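Local coordinates for sulfur oxidation protein soxB (Thermus thermophilus, PDB 2WDD), which hydrolyses the sulfur-sulfur bond of cysteine S-thiosulfonate groups in the sulfur oxidation pathway, and carries a two-manganese site, at residues A[144-149]-A[170-175]; A[264-269]-A[293-298]; A[370-373]-A[379-382]. All coordinates share one frame; numbering follows the deposited sequence. Where two conformers were deposited one is given.

Contact 1: A[144-149]-A[170-175]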
loop_
_atom_site.group_PDB
_atom_site.type_symbol
_atom_site.label_atom_id
_atom_site.label_comp_id
_atom_site.label_asym_id
_atom_site.label_seq_id
_atom_site.Cartn_x
_atom_site.Cartn_y
_atom_site.Cartn_z
ATOM N N ARG A 144 2.620 -6.642 -18.254
ATOM C CA ARG A 144 2.578 -7.730 -17.287
ATOM C C ARG A 144 3.755 -7.620 -16.309
ATOM O O ARG A 144 4.428 -8.611 -16.006
ATOM C CB ARG A 144 2.527 -9.103 -17.964
ATOM C CG ARG A 144 1.159 -9.430 -18.565
ATOM C CD ARG A 144 1.204 -10.715 -19.390
ATOM N NE ARG A 144 2.291 -10.673 -20.366
ATOM C CZ ARG A 144 3.187 -11.641 -20.529
ATOM N NH1 ARG A 144 3.127 -12.739 -19.787
ATOM N NH2 ARG A 144 4.143 -11.512 -21.437
ATOM N N GLY A 145 3.998 -6.398 -15.832
ATOM C CA GLY A 145 5.043 -6.109 -14.863
ATOM C C GLY A 145 6.443 -5.868 -15.404
ATOM O O GLY A 145 7.289 -5.311 -14.708
ATOM N N GLU A 146 6.698 -6.280 -16.642
ATOM C CA GLU A 146 8.043 -6.160 -17.196
ATOM C C GLU A 146 8.679 -4.775 -17.152
ATOM O O GLU A 146 9.860 -4.639 -16.819
ATOM C CB GLU A 146 8.117 -6.743 -18.606
ATOM C CG GLU A 146 9.519 -6.637 -19.207
ATOM C CD GLU A 146 9.605 -7.198 -20.617
ATOM O OE1 GLU A 146 8.642 -7.851 -21.068
ATOM O OE2 GLU A 146 10.640 -6.980 -21.275
ATOM N N ALA A 147 7.913 -3.749 -17.504
ATOM C CA ALA A 147 8.443 -2.391 -17.529
ATOM C C ALA A 147 8.889 -1.919 -16.138
ATOM O O ALA A 147 9.850 -1.163 -15.999
ATOM C CB ALA A 147 7.429 -1.431 -18.131
ATOM N N VAL A 148 8.172 -2.352 -15.104
ATOM C CA VAL A 148 8.555 -1.977 -13.748
ATOM C C VAL A 148 9.902 -2.598 -13.370
ATOM O O VAL A 148 10.734 -1.944 -12.737
ATOM C CB VAL A 148 7.477 -2.363 -12.728
ATOM C CG1 VAL A 148 7.866 -1.851 -11.332
ATOM C CG2 VAL A 148 6.119 -1.841 -13.157
ATOM N N VAL A 149 10.104 -3.863 -13.739
ATOM C CA VAL A 149 11.360 -4.558 -13.445
ATOM C C VAL A 149 12.494 -3.871 -14.193
ATOM O O VAL A 149 13.578 -3.655 -13.643
ATOM C CB VAL A 149 11.290 -6.054 -13.819
ATOM C CG1 VAL A 149 12.648 -6.719 -13.580
ATOM C CG2 VAL A 149 10.188 -6.761 -13.028
ATOM N N ARG A 170 2.675 -17.382 -10.557
ATOM C CA ARG A 170 4.012 -17.900 -10.281
ATOM C C ARG A 170 4.920 -17.935 -11.505
ATOM O O ARG A 170 6.092 -17.567 -11.415
ATOM C CB ARG A 170 3.954 -19.267 -9.597
ATOM C CG ARG A 170 5.293 -19.757 -9.072
ATOM C CD ARG A 170 5.246 -21.248 -8.787
ATOM N NE ARG A 170 6.536 -21.770 -8.346
ATOM C CZ ARG A 170 6.676 -22.812 -7.533
ATOM N NH1 ARG A 170 7.886 -23.226 -7.181
ATOM N NH2 ARG A 170 5.603 -23.438 -7.070
ATOM N N GLU A 171 4.391 -18.372 -12.642
ATOM C CA GLU A 171 5.184 -18.430 -13.867
ATOM C C GLU A 171 5.784 -17.089 -14.267
ATOM O O GLU A 171 6.980 -16.997 -14.560
ATOM C CB GLU A 171 4.364 -19.006 -15.022
ATOM C CG GLU A 171 3.978 -20.463 -14.836
ATOM C CD GLU A 171 3.260 -21.031 -16.045
ATOM O OE1 GLU A 171 3.670 -20.718 -17.185
ATOM O OE2 GLU A 171 2.281 -21.784 -15.856
ATOM N N ARG A 172 4.954 -16.050 -14.305
ATOM C CA ARG A 172 5.432 -14.727 -14.694
ATOM C C ARG A 172 6.412 -14.168 -13.672
ATOM O O ARG A 172 7.368 -13.486 -14.036
ATOM C CB ARG A 172 4.267 -13.757 -14.874
ATOM C CG ARG A 172 4.672 -12.364 -15.323
ATOM C CD ARG A 172 5.467 -12.368 -16.630
ATOM N NE ARG A 172 5.512 -11.047 -17.247
ATOM C CZ ARG A 172 6.097 -10.787 -18.413
ATOM N NH1 ARG A 172 6.712 -11.755 -19.085
ATOM N NH2 ARG A 172 6.049 -9.568 -18.921
ATOM N N VAL A 173 6.159 -14.423 -12.391
ATOM C CA VAL A 173 7.065 -13.929 -11.358
ATOM C C VAL A 173 8.451 -14.528 -11.574
ATOM O O VAL A 173 9.459 -13.826 -11.527
ATOM C CB VAL A 173 6.533 -14.196 -9.938
ATOM C CG1 VAL A 173 7.625 -13.910 -8.899
ATOM C CG2 VAL A 173 5.278 -13.343 -9.665
ATOM N N GLU A 174 8.503 -15.825 -11.851
ATOM C CA GLU A 174 9.802 -16.461 -12.090
ATOM C C GLU A 174 10.504 -15.891 -13.325
ATOM O O GLU A 174 11.718 -15.668 -13.317
ATOM C CB GLU A 174 9.677 -17.982 -12.074
ATOM C CG GLU A 174 9.041 -18.461 -10.769
ATOM C CD GLU A 174 9.362 -19.898 -10.410
ATOM O OE1 GLU A 174 8.548 -20.513 -9.688
ATOM O OE2 GLU A 174 10.436 -20.397 -10.808
ATOM N N GLU A 175 9.737 -15.594 -14.370
ATOM C CA GLU A 175 10.285 -14.984 -15.576
ATOM C C GLU A 175 10.869 -13.620 -15.225
ATOM O O GLU A 175 11.981 -13.266 -15.635
ATOM C CB GLU A 175 9.178 -14.787 -16.617
ATOM C CG GLU A 175 9.037 -15.917 -17.617
ATOM C CD GLU A 175 8.055 -15.592 -18.723
ATOM O OE1 GLU A 175 7.044 -14.909 -18.447
ATOM O OE2 GLU A 175 8.298 -16.015 -19.873
HETATM O O HOH W 1 5.358 -14.624 -20.636
HETATM O O HOH W 2 7.826 -10.874 -21.726
#
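The guanidinium of Arg-144 has the CZ end of Arg-172 lying over one face and a water at its edge. The Arg-172 group in turn carries Arg-144 NH2 over one face, while the Arg-144 carbonyl, a second water and, in the conformer given, Glu-175 OE1 meet it at the edge. With centres 3.7 Å apart and planes inclined by 23°, this is an offset guanidinium stack, although the two chains cross at about a right angle. Two like charges therefore lie face to face, and the carboxylates around them probably offset the repulsion. Arg-172 NE gives an almost straight bond to Arg-144 O (2.9 Å, 170°), with the oxygen close to the plane of the Arg-172 guanidinium; the bond from NH2 to the same Arg-144 O is weak at 3.5 Å. NH2 also donates to Thr-143 O. A bend at chi2 of Arg-172 (57°) turns its tip onto these carbonyls. Beside them, Glu-146 CB rests 3.5 Å from Arg-172 NH2. Glu-146 OE1 makes a long salt bridge of 3.8 Å to that same Arg-172 NH2, and a water joins Glu-146 OE1 to Arg-172 NH1, standing 3.0 Å from the latter. The stronger polar partner of Glu-146 is Arg-150, through OE2. A salt bridge from Arg-172 NH1 to Glu-175 OE1 is tentative, since Glu-175 was deposited in two conformers. At the surface, the arrangement is an arginine from helix 170-179 grasping the Schellman motif that ends helix 138-143, just where Gly-145 as N-cap starts helix 146-155.

Contact 2: A[264-269]-A[293-298]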
loop_
_atom_site.group_PDB
_atom_site.type_symbol
_atom_site.label_atom_id
_atom_site.label_comp_id
_atom_site.label_asym_id
_atom_site.label_seq_id
_atom_site.Cartn_x
_atom_site.Cartn_y
_atom_site.Cartn_z
ATOM N N ASN A 264 5.254 -7.738 5.946
ATOM C CA ASN A 264 4.280 -8.343 6.857
ATOM C C ASN A 264 3.132 -7.397 7.189
ATOM O O ASN A 264 2.057 -7.854 7.574
ATOM C CB ASN A 264 4.922 -8.684 8.218
ATOM C CG ASN A 264 5.815 -9.910 8.183
ATOM O OD1 ASN A 264 5.498 -10.915 7.559
ATOM N ND2 ASN A 264 6.895 -9.863 8.965
ATOM N N GLY A 265 3.424 -6.091 7.197
ATOM C CA GLY A 265 2.528 -5.049 7.684
ATOM C C GLY A 265 3.167 -4.533 8.973
ATOM O O GLY A 265 3.701 -5.328 9.752
ATOM N N MET A 266 3.139 -3.225 9.208
ATOM C CA MET A 266 3.827 -2.680 10.372
ATOM C C MET A 266 3.420 -3.180 11.749
ATOM O O MET A 266 4.272 -3.288 12.627
ATOM C CB MET A 266 3.898 -1.157 10.328
ATOM C CG MET A 266 4.998 -0.600 11.214
ATOM S SD MET A 266 5.255 1.166 10.944
ATOM C CE MET A 266 3.746 1.882 11.573
ATOM N N GLN A 267 2.136 -3.457 11.963
ATOM C CA GLN A 267 1.700 -3.916 13.279
ATOM C C GLN A 267 2.199 -5.329 13.520
ATOM O O GLN A 267 2.623 -5.669 14.629
ATOM C CB GLN A 267 0.179 -3.855 13.403
ATOM C CG GLN A 267 -0.387 -2.449 13.169
ATOM C CD GLN A 267 0.283 -1.407 14.051
ATOM O OE1 GLN A 267 0.347 -1.564 15.271
ATOM N NE2 GLN A 267 0.776 -0.332 13.438
ATOM N N LEU A 268 2.187 -6.148 12.477
ATOM C CA LEU A 268 2.720 -7.496 12.607
ATOM C C LEU A 268 4.234 -7.422 12.848
ATOM O O LEU A 268 4.781 -8.151 13.672
ATOM C CB LEU A 268 2.381 -8.330 11.379
ATOM C CG LEU A 268 2.898 -9.767 11.372
ATOM C CD1 LEU A 268 2.556 -10.493 12.687
ATOM C CD2 LEU A 268 2.306 -10.504 10.167
ATOM N N ASP A 269 4.911 -6.511 12.156
ATOM C CA ASP A 269 6.334 -6.335 12.387
ATOM C C ASP A 269 6.582 -5.947 13.845
ATOM O O ASP A 269 7.559 -6.401 14.449
ATOM C CB ASP A 269 6.892 -5.242 11.480
ATOM C CG ASP A 269 7.070 -5.701 10.045
ATOM O OD1 ASP A 269 7.249 -6.922 9.823
ATOM O OD2 ASP A 269 7.107 -4.821 9.152
ATOM N N ARG A 293 10.241 9.576 12.251
ATOM C CA ARG A 293 11.188 9.184 13.290
ATOM C C ARG A 293 10.916 7.692 13.467
ATOM O O ARG A 293 9.761 7.263 13.382
ATOM C CB ARG A 293 10.891 9.926 14.595
ATOM C CG ARG A 293 11.020 11.432 14.490
ATOM C CD ARG A 293 10.943 12.080 15.866
ATOM N NE ARG A 293 10.754 13.527 15.787
ATOM C CZ ARG A 293 11.744 14.408 15.680
ATOM N NH1 ARG A 293 13.002 13.993 15.618
ATOM N NH2 ARG A 293 11.477 15.707 15.631
ATOM N N PRO A 294 11.965 6.884 13.698
ATOM C CA PRO A 294 11.757 5.436 13.826
ATOM C C PRO A 294 10.950 5.077 15.069
ATOM O O PRO A 294 10.980 5.784 16.087
ATOM C CB PRO A 294 13.182 4.880 13.913
ATOM C CG PRO A 294 13.970 6.019 14.550
ATOM C CD PRO A 294 13.366 7.275 13.961
ATOM N N TRP A 295 10.218 3.977 14.971
ATOM C CA TRP A 295 9.368 3.514 16.047
ATOM C C TRP A 295 10.153 2.471 16.829
ATOM O O TRP A 295 10.578 1.461 16.270
ATOM C CB TRP A 295 8.103 2.892 15.438
ATOM C CG TRP A 295 7.094 2.413 16.410
ATOM C CD1 TRP A 295 6.963 2.773 17.728
ATOM C CD2 TRP A 295 6.022 1.523 16.130
ATOM N NE1 TRP A 295 5.883 2.136 18.288
ATOM C CE2 TRP A 295 5.287 1.356 17.326
ATOM C CE3 TRP A 295 5.605 0.841 14.979
ATOM C CZ2 TRP A 295 4.149 0.542 17.396
ATOM C CZ3 TRP A 295 4.487 0.027 15.057
ATOM C CH2 TRP A 295 3.759 -0.097 16.251
ATOM N N ARG A 296 10.382 2.738 18.110
ATOM C CA ARG A 296 11.133 1.822 18.953
ATOM C C ARG A 296 10.169 0.801 19.571
ATOM O O ARG A 296 9.251 1.166 20.316
ATOM C CB ARG A 296 11.851 2.597 20.069
ATOM C CG ARG A 296 12.729 1.722 20.942
ATOM C CD ARG A 296 13.937 1.236 20.178
ATOM N NE ARG A 296 14.880 0.522 21.039
ATOM C CZ ARG A 296 15.994 -0.060 20.607
ATOM N NH1 ARG A 296 16.318 -0.018 19.321
ATOM N NH2 ARG A 296 16.786 -0.688 21.462
ATOM N N VAL A 297 10.381 -0.468 19.251
ATOM C CA VAL A 297 9.590 -1.566 19.796
ATOM C C VAL A 297 10.572 -2.631 20.275
ATOM O O VAL A 297 11.391 -3.120 19.498
ATOM C CB VAL A 297 8.619 -2.153 18.749
ATOM C CG1 VAL A 297 7.797 -3.279 19.382
ATOM C CG2 VAL A 297 7.694 -1.059 18.194
ATOM N N GLY A 298 10.525 -2.953 21.562
ATOM C CA GLY A 298 11.465 -3.907 22.128
ATOM C C GLY A 298 12.863 -3.348 21.922
ATOM O O GLY A 298 13.129 -2.193 22.250
#
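Gln-267 OE1 is gripped by a hydrogen bond from Arg-61 NE and also lies 3.8 Å from Trp-295 CH2, near the plane of the indole at its edge. The other end of the amide, NE2, donates to Pro-62 O, so both amide atoms have partners and the rotation of the group is fixed. Amide and ring planes are 33° apart. Met-266 approaches the neighbouring part of the same edge: its CG is 3.9 Å from Trp-295 CZ3. The bend at chi3 (68°) folds the methyl CE of Met-266 back to within 4.0 Å of Trp-295 CZ3; Met-266 SD stays 5.3 Å from the centroid of the Trp-295 six-membered ring, 74° off its normal, an oblique Met-aromatic contact. Val-297 CG2 covers one face of the indole over its centre. Behind the contact, Asp-269 OD1 receives Asn-264 ND2 at 3.1 Å and is bonded to Ser-262 OG, tying the first helical turn to strand 257-262. Helix 266-273 is the crossover of a beta-alpha-beta unit between parallel strands 257-262 and 281-284, and Trp-295 packs the outermost strand 295-297 against its start, with the Met-266 side chain about 7 Å from that of the manganese ligand His-286.

Contact 3: A[370-373]-A[379-382]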
loop_
_atom_site.group_PDB
_atom_site.type_symbol
_atom_site.label_atom_id
_atom_site.label_comp_id
_atom_site.label_asym_id
_atom_site.label_seq_id
_atom_site.Cartn_x
_atom_site.Cartn_y
_atom_site.Cartn_z
ATOM N N LEU A 370 -12.122 16.720 -4.841
ATOM C CA LEU A 370 -11.088 15.756 -4.479
ATOM C C LEU A 370 -11.586 14.324 -4.443
ATOM O O LEU A 370 -12.528 14.015 -3.715
ATOM C CB LEU A 370 -10.586 16.085 -3.075
ATOM C CG LEU A 370 -9.362 15.292 -2.600
ATOM C CD1 LEU A 370 -8.144 15.672 -3.423
ATOM C CD2 LEU A 370 -9.132 15.554 -1.101
ATOM N N LEU A 371 -10.912 13.446 -5.179
ATOM C CA LEU A 371 -11.223 12.016 -5.152
ATOM C C LEU A 371 -10.042 11.331 -4.451
ATOM O O LEU A 371 -8.914 11.348 -4.949
ATOM C CB LEU A 371 -11.381 11.455 -6.574
ATOM C CG LEU A 371 -12.600 11.982 -7.333
ATOM C CD1 LEU A 371 -12.592 11.478 -8.781
ATOM C CD2 LEU A 371 -13.892 11.528 -6.607
ATOM N N TYR A 372 -10.299 10.793 -3.262
ATOM C CA TYR A 372 -9.254 10.104 -2.501
ATOM C C TYR A 372 -9.734 8.685 -2.223
ATOM O O TYR A 372 -10.937 8.408 -2.249
ATOM C CB TYR A 372 -8.926 10.837 -1.187
ATOM C CG TYR A 372 -10.097 10.975 -0.235
ATOM C CD1 TYR A 372 -10.307 10.043 0.778
ATOM C CD2 TYR A 372 -10.999 12.031 -0.350
ATOM C CE1 TYR A 372 -11.351 10.187 1.683
ATOM C CE2 TYR A 372 -12.054 12.168 0.528
ATOM C CZ TYR A 372 -12.250 11.227 1.527
ATOM O OH TYR A 372 -13.292 11.362 2.416
ATOM N N LYS A 373 -8.783 7.799 -1.958
ATOM C CA LYS A 373 -9.068 6.388 -1.757
ATOM C C LYS A 373 -8.873 5.856 -0.343
ATOM O O LYS A 373 -9.667 5.050 0.138
ATOM C CB LYS A 373 -8.168 5.562 -2.691
ATOM C CG LYS A 373 -8.159 4.061 -2.387
ATOM C CD LYS A 373 -9.412 3.401 -2.957
ATOM C CE LYS A 373 -9.534 1.928 -2.552
ATOM N NZ LYS A 373 -10.538 1.238 -3.425
ATOM N N SER A 379 -14.483 6.550 1.257
ATOM C CA SER A 379 -13.698 7.452 0.422
ATOM C C SER A 379 -14.541 8.018 -0.725
ATOM O O SER A 379 -15.517 7.410 -1.155
ATOM C CB SER A 379 -12.450 6.762 -0.130
ATOM O OG SER A 379 -12.773 6.010 -1.296
ATOM N N THR A 380 -14.153 9.176 -1.247
ATOM C CA THR A 380 -14.919 9.740 -2.365
ATOM C C THR A 380 -14.679 8.962 -3.650
ATOM O O THR A 380 -15.594 8.846 -4.478
ATOM C CB THR A 380 -14.633 11.227 -2.562
ATOM O OG1 THR A 380 -13.214 11.412 -2.618
ATOM C CG2 THR A 380 -15.239 12.043 -1.421
ATOM N N TRP A 381 -13.475 8.411 -3.824
ATOM C CA TRP A 381 -13.225 7.589 -5.006
ATOM C C TRP A 381 -14.145 6.367 -4.973
ATOM O O TRP A 381 -14.776 6.039 -5.975
ATOM C CB TRP A 381 -11.764 7.117 -5.093
ATOM C CG TRP A 381 -11.614 6.009 -6.122
ATOM C CD1 TRP A 381 -11.505 4.668 -5.872
ATOM C CD2 TRP A 381 -11.763 6.136 -7.548
ATOM N NE1 TRP A 381 -11.508 3.962 -7.058
ATOM C CE2 TRP A 381 -11.659 4.842 -8.098
ATOM C CE3 TRP A 381 -11.909 7.233 -8.417
ATOM C CZ2 TRP A 381 -11.722 4.606 -9.479
ATOM C CZ3 TRP A 381 -11.979 6.996 -9.786
ATOM C CH2 TRP A 381 -11.890 5.694 -10.300
ATOM N N ASP A 382 -14.231 5.686 -3.831
ATOM C CA ASP A 382 -15.057 4.484 -3.776
ATOM C C ASP A 382 -16.533 4.805 -3.945
ATOM O O ASP A 382 -17.298 4.003 -4.501
ATOM C CB ASP A 382 -14.790 3.670 -2.513
ATOM C CG ASP A 382 -13.399 3.076 -2.494
ATOM O OD1 ASP A 382 -13.012 2.406 -3.477
ATOM O OD2 ASP A 382 -12.644 3.368 -1.545
HETATM O O HOH W 3 -10.718 1.141 -6.405
#
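Thr-380 can be followed from CB outward: CB lies 3.7 Å from Leu-370 O, with Leu-371 CD2 a little farther off, and the methyl CG2 packs 3.7 Å from Tyr-372 CE2. At the polar tip, OG1 donates to Leu-370 O (2.9 Å) and accepts from Tyr-372 N at 3.0 Å, with an N-H...O angle of 161°. A chi1 of 51° places OG1 between the backbone N and the carbonyl carbon of Thr-380, from where it can serve both groups. The buried hydroxyl thus ties the backbone of Leu-370 and Tyr-372 to the helix start. One residue on, Trp-381 N donates to Tyr-372 O, while the Tyr-372 ring has Thr-380 N over one face, offset toward the rim. Lys-373 crosses Asp-382 at about a right angle; NZ reaches Asp-382 OD1 at 2.7 Å in a salt bridge that uses the syn lone pair. The aliphatic part of the lysine, at CD, lies 3.8 Å from Trp-381 CD1, and a water links Lys-373 NZ to Trp-381 NE1. Lys-373 NZ also bonds Pro-402 O, and Asp-382 OD2 has a further salt bridge to Arg-468. Ser-379 OG accepts from Asp-382 N (2.9 Å) and donates to Asp-382 OD2, which helps to orient that carboxylate. The whole is a serine N-cap, braced by the preceding loop, at the start of helix 380-392, which falls within the sequence range of the 5'-nucleotidase C-terminal family.

From the N terminus the contacts follow in series; none nests in or crosses another. Contact 1 closes a loop of 20 residues that includes helix 146-155's remainder, strand 159-160 and the manganese ligand His-163, and joins helix 170-179 to the turn between helices 138-143 and 146-155 at the surface. Contact 2 shuts a loop of 23 residues carrying strand 281-284 and the ligands His-286 and His-288, binding a crossover helix to the sheet's outermost strand. Contact 3 spans merely five residues and fastens the loop after strand 365-367 to helix 380-392. Nearest atoms are about 16 Å apart between contacts 1 and 2 and about 17 Å between contacts 2 and 3, which flank the chain's centre on opposite sides.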